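Local coordinates for protein ORF48 (Lactococcus phage TP901-1, PDB 3U6X) that is a baseplate upper protein fragment that probably forms an immunoglobulin-like part of the phage's host-adhesion baseplate, at residues V[70-75]-V[80-85]; V[4-9]-V[14-19]. All coordinates share one frame; numbering follows the deposited sequence.

Contact 1. Residues V[70-75]-V[80-85]; sequences DIILID and LVIKET
Asp70 and Ile72 face Ile82 and Leu80 across the antiparallel hairpin of strands 70-74 and 78-83, at one margin of the chain's sheet. Four backbone hydrogen bonds hold it in two reciprocal pairs. Asp70 N gives to Ile82 O at 2.8 Å and Ile82 N returns to Asp70 O at 2.9 Å; two residues nearer the turn, Ile72 N gives to Leu80 O and Leu80 N to Ile72 O. The last of these is almost straight, 178° at the hydrogen, with the donor in the carbonyl plane, whereas the other three donors are tilted from it. Between the two hydrogen-bonded pairs sits the non-hydrogen-bonded pair Ile71-Val81, where Val81 CA lies 3.4 Å from Asp70 O in a CH···O contact.

Apolar contacts occupy both faces of the hairpin. On the one turned to strand 3-8, Ile71 and Val81 run alongside each other, CG1 of Ile71 4.2 Å from CG2 of Val81. On the other, Ile72 reaches along the neighbouring strand, its CD1 3.7 Å from CD1 of Ile82, two residues beyond Leu80, the cross-strand partner of Ile72. Ile74 sends its own CD1 over the Leu80 branch point, 3.6 Å from CG of Leu80. With chi1 near -69°, CG1 of Ile74 is anti to the carbonyl carbon, which carries CD1 across to strand 78-83. Leu80 and Ile82 also rest on Val87 of strand 86-92, and another protein chain packs on Ile74, Leu80 and Ile82.

The chemistry divides the work: main-chain polar groups fix the register, while the branched aliphatic side chains add apolar contacts on both faces, with Asp70 as a polar edge on the Ile72 face, which meets the partner chain.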
loop_
_atom_site.group_PDB
_atom_site.type_symbol
_atom_site.label_atom_id
_atom_site.label_comp_id
_atom_site.label_asym_id
_atom_site.label_seq_id
_atom_site.Cartn_x
_atom_site.Cartn_y
_atom_site.Cartn_z
ATOM N N ASP V 70 -49.265 -32.076 -20.067
ATOM C CA ASP V 70 -49.135 -31.297 -18.833
ATOM C C ASP V 70 -48.148 -30.145 -18.948
ATOM O O ASP V 70 -46.994 -30.366 -19.301
ATOM C CB ASP V 70 -48.793 -32.193 -17.640
ATOM C CG ASP V 70 -49.987 -32.967 -17.111
ATOM O OD1 ASP V 70 -51.054 -32.332 -16.853
ATOM O OD2 ASP V 70 -49.857 -34.196 -16.927
ATOM N N ILE V 71 -48.627 -28.911 -18.679
ATOM C CA ILE V 71 -47.844 -27.673 -18.732
ATOM C C ILE V 71 -47.091 -27.478 -17.409
ATOM O O ILE V 71 -47.684 -27.149 -16.383
ATOM C CB ILE V 71 -48.684 -26.439 -19.184
ATOM C CG1 ILE V 71 -49.225 -26.650 -20.612
ATOM C CG2 ILE V 71 -47.860 -25.150 -19.100
ATOM C CD1 ILE V 71 -50.474 -25.810 -21.009
ATOM N N ILE V 72 -45.787 -27.730 -17.436
ATOM C CA ILE V 72 -44.926 -27.627 -16.262
ATOM C C ILE V 72 -44.050 -26.369 -16.295
ATOM O O ILE V 72 -43.202 -26.201 -17.175
ATOM C CB ILE V 72 -44.123 -28.940 -16.009
ATOM C CG1 ILE V 72 -45.043 -30.041 -15.493
ATOM C CG2 ILE V 72 -42.971 -28.750 -15.032
ATOM C CD1 ILE V 72 -45.400 -31.068 -16.493
ATOM N N LEU V 73 -44.264 -25.492 -15.315
ATOM C CA LEU V 73 -43.483 -24.276 -15.181
ATOM C C LEU V 73 -42.353 -24.520 -14.218
ATOM O O LEU V 73 -42.580 -24.889 -13.061
ATOM C CB LEU V 73 -44.339 -23.103 -14.691
ATOM C CG LEU V 73 -44.126 -21.765 -15.400
ATOM C CD1 LEU V 73 -45.180 -20.798 -15.015
ATOM C CD2 LEU V 73 -42.766 -21.193 -15.143
ATOM N N ILE V 74 -41.136 -24.335 -14.706
ATOM C CA ILE V 74 -39.922 -24.504 -13.914
ATOM C C ILE V 74 -39.509 -23.124 -13.464
ATOM O O ILE V 74 -39.417 -22.219 -14.295
ATOM C CB ILE V 74 -38.817 -25.277 -14.690
ATOM C CG1 ILE V 74 -39.223 -26.740 -14.871
ATOM C CG2 ILE V 74 -37.467 -25.202 -13.999
ATOM C CD1 ILE V 74 -39.915 -27.011 -16.137
ATOM N N ASP V 75 -39.305 -22.960 -12.137
ATOM C CA ASP V 75 -38.958 -21.720 -11.415
ATOM C C ASP V 75 -37.848 -20.777 -12.001
ATOM O O ASP V 75 -37.346 -19.889 -11.295
ATOM C CB ASP V 75 -38.828 -21.972 -9.888
ATOM C CG ASP V 75 -38.174 -23.290 -9.512
ATOM O OD1 ASP V 75 -36.944 -23.416 -9.700
ATOM O OD2 ASP V 75 -38.889 -24.184 -8.998
ATOM N N LEU V 80 -42.112 -26.418 -19.820
ATOM C CA LEU V 80 -42.192 -27.689 -20.535
ATOM C C LEU V 80 -43.646 -28.067 -20.738
ATOM O O LEU V 80 -44.494 -27.690 -19.937
ATOM C CB LEU V 80 -41.534 -28.838 -19.741
ATOM C CG LEU V 80 -40.077 -28.747 -19.338
ATOM C CD1 LEU V 80 -39.696 -29.955 -18.526
ATOM C CD2 LEU V 80 -39.160 -28.641 -20.532
ATOM N N VAL V 81 -43.909 -28.858 -21.784
ATOM C CA VAL V 81 -45.177 -29.512 -22.041
ATOM C C VAL V 81 -44.760 -30.976 -22.116
ATOM O O VAL V 81 -43.898 -31.326 -22.923
ATOM C CB VAL V 81 -45.904 -29.034 -23.315
ATOM C CG1 VAL V 81 -47.215 -29.790 -23.481
ATOM C CG2 VAL V 81 -46.139 -27.518 -23.283
ATOM N N ILE V 82 -45.286 -31.804 -21.208
ATOM C CA ILE V 82 -44.983 -33.243 -21.152
ATOM C C ILE V 82 -46.239 -34.097 -21.408
ATOM O O ILE V 82 -47.247 -33.933 -20.723
ATOM C CB ILE V 82 -44.275 -33.648 -19.830
ATOM C CG1 ILE V 82 -43.128 -32.684 -19.485
ATOM C CG2 ILE V 82 -43.781 -35.097 -19.880
ATOM C CD1 ILE V 82 -42.492 -32.816 -18.079
ATOM N N LYS V 83 -46.169 -34.983 -22.419
ATOM C CA LYS V 83 -47.198 -35.951 -22.766
ATOM C C LYS V 83 -46.469 -37.288 -22.819
ATOM O O LYS V 83 -45.861 -37.623 -23.835
ATOM C CB LYS V 83 -47.904 -35.605 -24.097
ATOM C CG LYS V 83 -49.134 -36.467 -24.389
ATOM C CD LYS V 83 -49.833 -36.064 -25.681
ATOM C CE LYS V 83 -50.389 -37.256 -26.438
ATOM N NZ LYS V 83 -49.319 -38.111 -27.035
ATOM N N GLU V 84 -46.477 -38.006 -21.683
ATOM C CA GLU V 84 -45.837 -39.307 -21.463
ATOM C C GLU V 84 -44.310 -39.190 -21.628
ATOM O O GLU V 84 -43.681 -38.535 -20.809
ATOM C CB GLU V 84 -46.459 -40.447 -22.321
ATOM C CG GLU V 84 -47.979 -40.591 -22.297
ATOM C CD GLU V 84 -48.610 -41.271 -23.508
ATOM O OE1 GLU V 84 -48.115 -41.098 -24.650
ATOM O OE2 GLU V 84 -49.644 -41.948 -23.312
ATOM N N THR V 85 -43.725 -39.782 -22.687
ATOM C CA THR V 85 -42.289 -39.744 -22.979
ATOM C C THR V 85 -41.881 -38.524 -23.808
ATOM O O THR V 85 -40.691 -38.257 -23.938
ATOM C CB THR V 85 -41.851 -41.038 -23.709
ATOM O OG1 THR V 85 -42.382 -41.097 -25.044
ATOM C CG2 THR V 85 -42.198 -42.291 -22.946
#

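Contact 2. Residues V[4-9]-V[14-19]; sequences FVLEHD and PEVKVT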
loop_
_atom_site.group_PDB
_atom_site.type_symbol
_atom_site.label_atom_id
_atom_site.label_comp_id
_atom_site.label_asym_id
_atom_site.label_seq_id
_atom_site.Cartn_x
_atom_site.Cartn_y
_atom_site.Cartn_z
ATOM N N PHE V 4 -48.805 -21.064 -29.184
ATOM C CA PHE V 4 -48.662 -21.117 -27.726
ATOM C C PHE V 4 -48.300 -19.737 -27.177
ATOM O O PHE V 4 -47.574 -18.983 -27.827
ATOM C CB PHE V 4 -47.559 -22.115 -27.352
ATOM C CG PHE V 4 -47.680 -22.714 -25.976
ATOM C CD1 PHE V 4 -48.462 -23.846 -25.757
ATOM C CD2 PHE V 4 -46.979 -22.179 -24.904
ATOM C CE1 PHE V 4 -48.569 -24.410 -24.478
ATOM C CE2 PHE V 4 -47.087 -22.745 -23.622
ATOM C CZ PHE V 4 -47.886 -23.851 -23.421
ATOM N N VAL V 5 -48.784 -19.416 -25.971
ATOM C CA VAL V 5 -48.558 -18.111 -25.344
ATOM C C VAL V 5 -47.698 -18.250 -24.098
ATOM O O VAL V 5 -48.025 -19.026 -23.195
ATOM C CB VAL V 5 -49.877 -17.340 -25.013
ATOM C CG1 VAL V 5 -49.574 -15.974 -24.421
ATOM C CG2 VAL V 5 -50.787 -17.178 -26.225
ATOM N N LEU V 6 -46.615 -17.469 -24.036
ATOM C CA LEU V 6 -45.749 -17.433 -22.872
ATOM C C LEU V 6 -45.809 -16.058 -22.253
ATOM O O LEU V 6 -45.389 -15.069 -22.868
ATOM C CB LEU V 6 -44.302 -17.791 -23.206
ATOM C CG LEU V 6 -44.026 -19.129 -23.879
ATOM C CD1 LEU V 6 -42.579 -19.180 -24.353
ATOM C CD2 LEU V 6 -44.314 -20.301 -22.941
ATOM N N GLU V 7 -46.383 -15.989 -21.044
ATOM C CA GLU V 7 -46.469 -14.750 -20.280
ATOM C C GLU V 7 -45.136 -14.601 -19.574
ATOM O O GLU V 7 -44.571 -15.601 -19.129
ATOM C CB GLU V 7 -47.656 -14.777 -19.299
ATOM C CG GLU V 7 -49.005 -14.544 -19.975
ATOM C CD GLU V 7 -50.242 -14.411 -19.096
ATOM O OE1 GLU V 7 -51.361 -14.422 -19.660
ATOM O OE2 GLU V 7 -50.102 -14.287 -17.856
ATOM N N HIS V 8 -44.574 -13.391 -19.543
ATOM C CA HIS V 8 -43.254 -13.184 -18.927
ATOM C C HIS V 8 -43.080 -11.903 -18.095
ATOM O O HIS V 8 -43.983 -11.082 -18.035
ATOM C CB HIS V 8 -42.152 -13.307 -19.981
ATOM C CG HIS V 8 -42.239 -12.297 -21.074
ATOM N ND1 HIS V 8 -41.640 -11.061 -20.954
ATOM C CD2 HIS V 8 -42.865 -12.361 -22.263
ATOM C CE1 HIS V 8 -41.930 -10.404 -22.067
ATOM N NE2 HIS V 8 -42.654 -11.146 -22.888
ATOM N N ASP V 9 -41.920 -11.744 -17.435
ATOM C CA ASP V 9 -41.644 -10.589 -16.564
ATOM C C ASP V 9 -40.919 -9.403 -17.214
ATOM O O ASP V 9 -40.717 -8.382 -16.550
ATOM C CB ASP V 9 -40.907 -11.030 -15.286
ATOM C CG ASP V 9 -39.545 -11.700 -15.465
ATOM O OD1 ASP V 9 -39.010 -12.232 -14.459
ATOM O OD2 ASP V 9 -39.002 -11.673 -16.601
ATOM N N PRO V 14 -38.280 -10.866 -25.247
ATOM C CA PRO V 14 -37.300 -11.941 -25.038
ATOM C C PRO V 14 -37.291 -13.017 -26.104
ATOM O O PRO V 14 -38.347 -13.402 -26.587
ATOM C CB PRO V 14 -37.685 -12.507 -23.671
ATOM C CG PRO V 14 -39.061 -12.135 -23.479
ATOM C CD PRO V 14 -39.237 -10.816 -24.129
ATOM N N GLU V 15 -36.092 -13.462 -26.505
ATOM C CA GLU V 15 -35.925 -14.521 -27.492
ATOM C C GLU V 15 -36.397 -15.845 -26.881
ATOM O O GLU V 15 -36.149 -16.119 -25.701
ATOM C CB GLU V 15 -34.461 -14.642 -27.913
ATOM C CG GLU V 15 -34.216 -14.426 -29.395
ATOM C CD GLU V 15 -34.985 -15.326 -30.349
ATOM O OE1 GLU V 15 -35.990 -14.839 -30.919
ATOM O OE2 GLU V 15 -34.576 -16.496 -30.547
ATOM N N VAL V 16 -37.128 -16.628 -27.677
ATOM C CA VAL V 16 -37.655 -17.921 -27.256
ATOM C C VAL V 16 -37.127 -18.959 -28.239
ATOM O O VAL V 16 -37.149 -18.750 -29.459
ATOM C CB VAL V 16 -39.216 -17.936 -27.160
ATOM C CG1 VAL V 16 -39.746 -19.311 -26.759
ATOM C CG2 VAL V 16 -39.718 -16.882 -26.181
ATOM N N LYS V 17 -36.605 -20.062 -27.682
ATOM C CA LYS V 17 -36.098 -21.189 -28.445
ATOM C C LYS V 17 -36.822 -22.446 -27.980
ATOM O O LYS V 17 -36.936 -22.705 -26.767
ATOM C CB LYS V 17 -34.581 -21.299 -28.314
ATOM C CG LYS V 17 -33.831 -20.402 -29.277
ATOM C CD LYS V 17 -32.411 -20.155 -28.765
ATOM C CE LYS V 17 -31.585 -19.340 -29.727
ATOM N NZ LYS V 17 -30.268 -18.991 -29.135
ATOM N N VAL V 18 -37.404 -23.177 -28.956
ATOM C CA VAL V 18 -38.213 -24.365 -28.693
ATOM C C VAL V 18 -37.496 -25.599 -29.207
ATOM O O VAL V 18 -36.941 -25.558 -30.308
ATOM C CB VAL V 18 -39.657 -24.235 -29.258
ATOM C CG1 VAL V 18 -40.517 -25.436 -28.876
ATOM C CG2 VAL V 18 -40.319 -22.953 -28.782
ATOM N N THR V 19 -37.497 -26.679 -28.384
ATOM C CA THR V 19 -36.908 -27.990 -28.664
ATOM C C THR V 19 -37.912 -29.132 -28.385
ATOM O O THR V 19 -38.781 -29.024 -27.512
ATOM C CB THR V 19 -35.569 -28.188 -27.953
ATOM O OG1 THR V 19 -35.701 -27.936 -26.554
ATOM C CG2 THR V 19 -34.457 -27.371 -28.543
#
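His8 and Pro14, with Leu6 and Val16, form a buried side-chain packing contact inside an all-beta domain that is immunoglobulin-like by family. Strands 3-8 and 16-22 are joined by a short loop yet are not paired: no hydrogen bond crosses between the segments, and the facing CA atoms of Leu6 and Val16 stand 9.2 Å apart. The gap is bridged by side chains alone, as between layers of a beta sandwich. Leu6 takes its backbone partner from strand 56-60 instead, at Val57, a residue that the side chains of His8 and Val16 also touch.

Deeper along the strands, Leu6 reaches across with one methyl: its CD1 approaches CG1 of Val16 to 3.7 Å and CG2 of the same valine to 4.1 Å, lying against both branches. Near the loop, a chi1 of 62° sets the His8 ring between its backbone N and carbonyl carbon and turns a face to Pro14; Met92 of strand 86-92 touches both residues. His8 ND1 is also hydrogen-bonded to Ser10 N in the connecting loop, which limits how the ring can turn. Pro14 O is bonded in turn to the hydroxyl of Tyr52. The proline covers one imidazole face in a CH-pi contact, with Pro14 CG 3.7 Å from the centroid of the His8 ring and only 10° off its normal.

Both contacts belong to the same antiparallel sheet, yet they use it differently: contact 1 joins neighbouring strands of a hairpin through their backbones, while contact 2 spans two strands that share no hydrogen bond. Their centres lie about 14 Å apart, on either side of the chain's middle, and contact 2 is complete in sequence before contact 1 begins. Phe4 connects them directly: its CZ lies 4.0 Å from CD1 of Ile71 and 4.1 Å from CG2 of Val81, and its ring stacks with that of Phe90 on strand 86-92. Strand 3-8 thus packs on Val16 of strand 16-22 through Leu6, on Pro14 in the loop before it through His8, and on the 70-83 hairpin through Phe4.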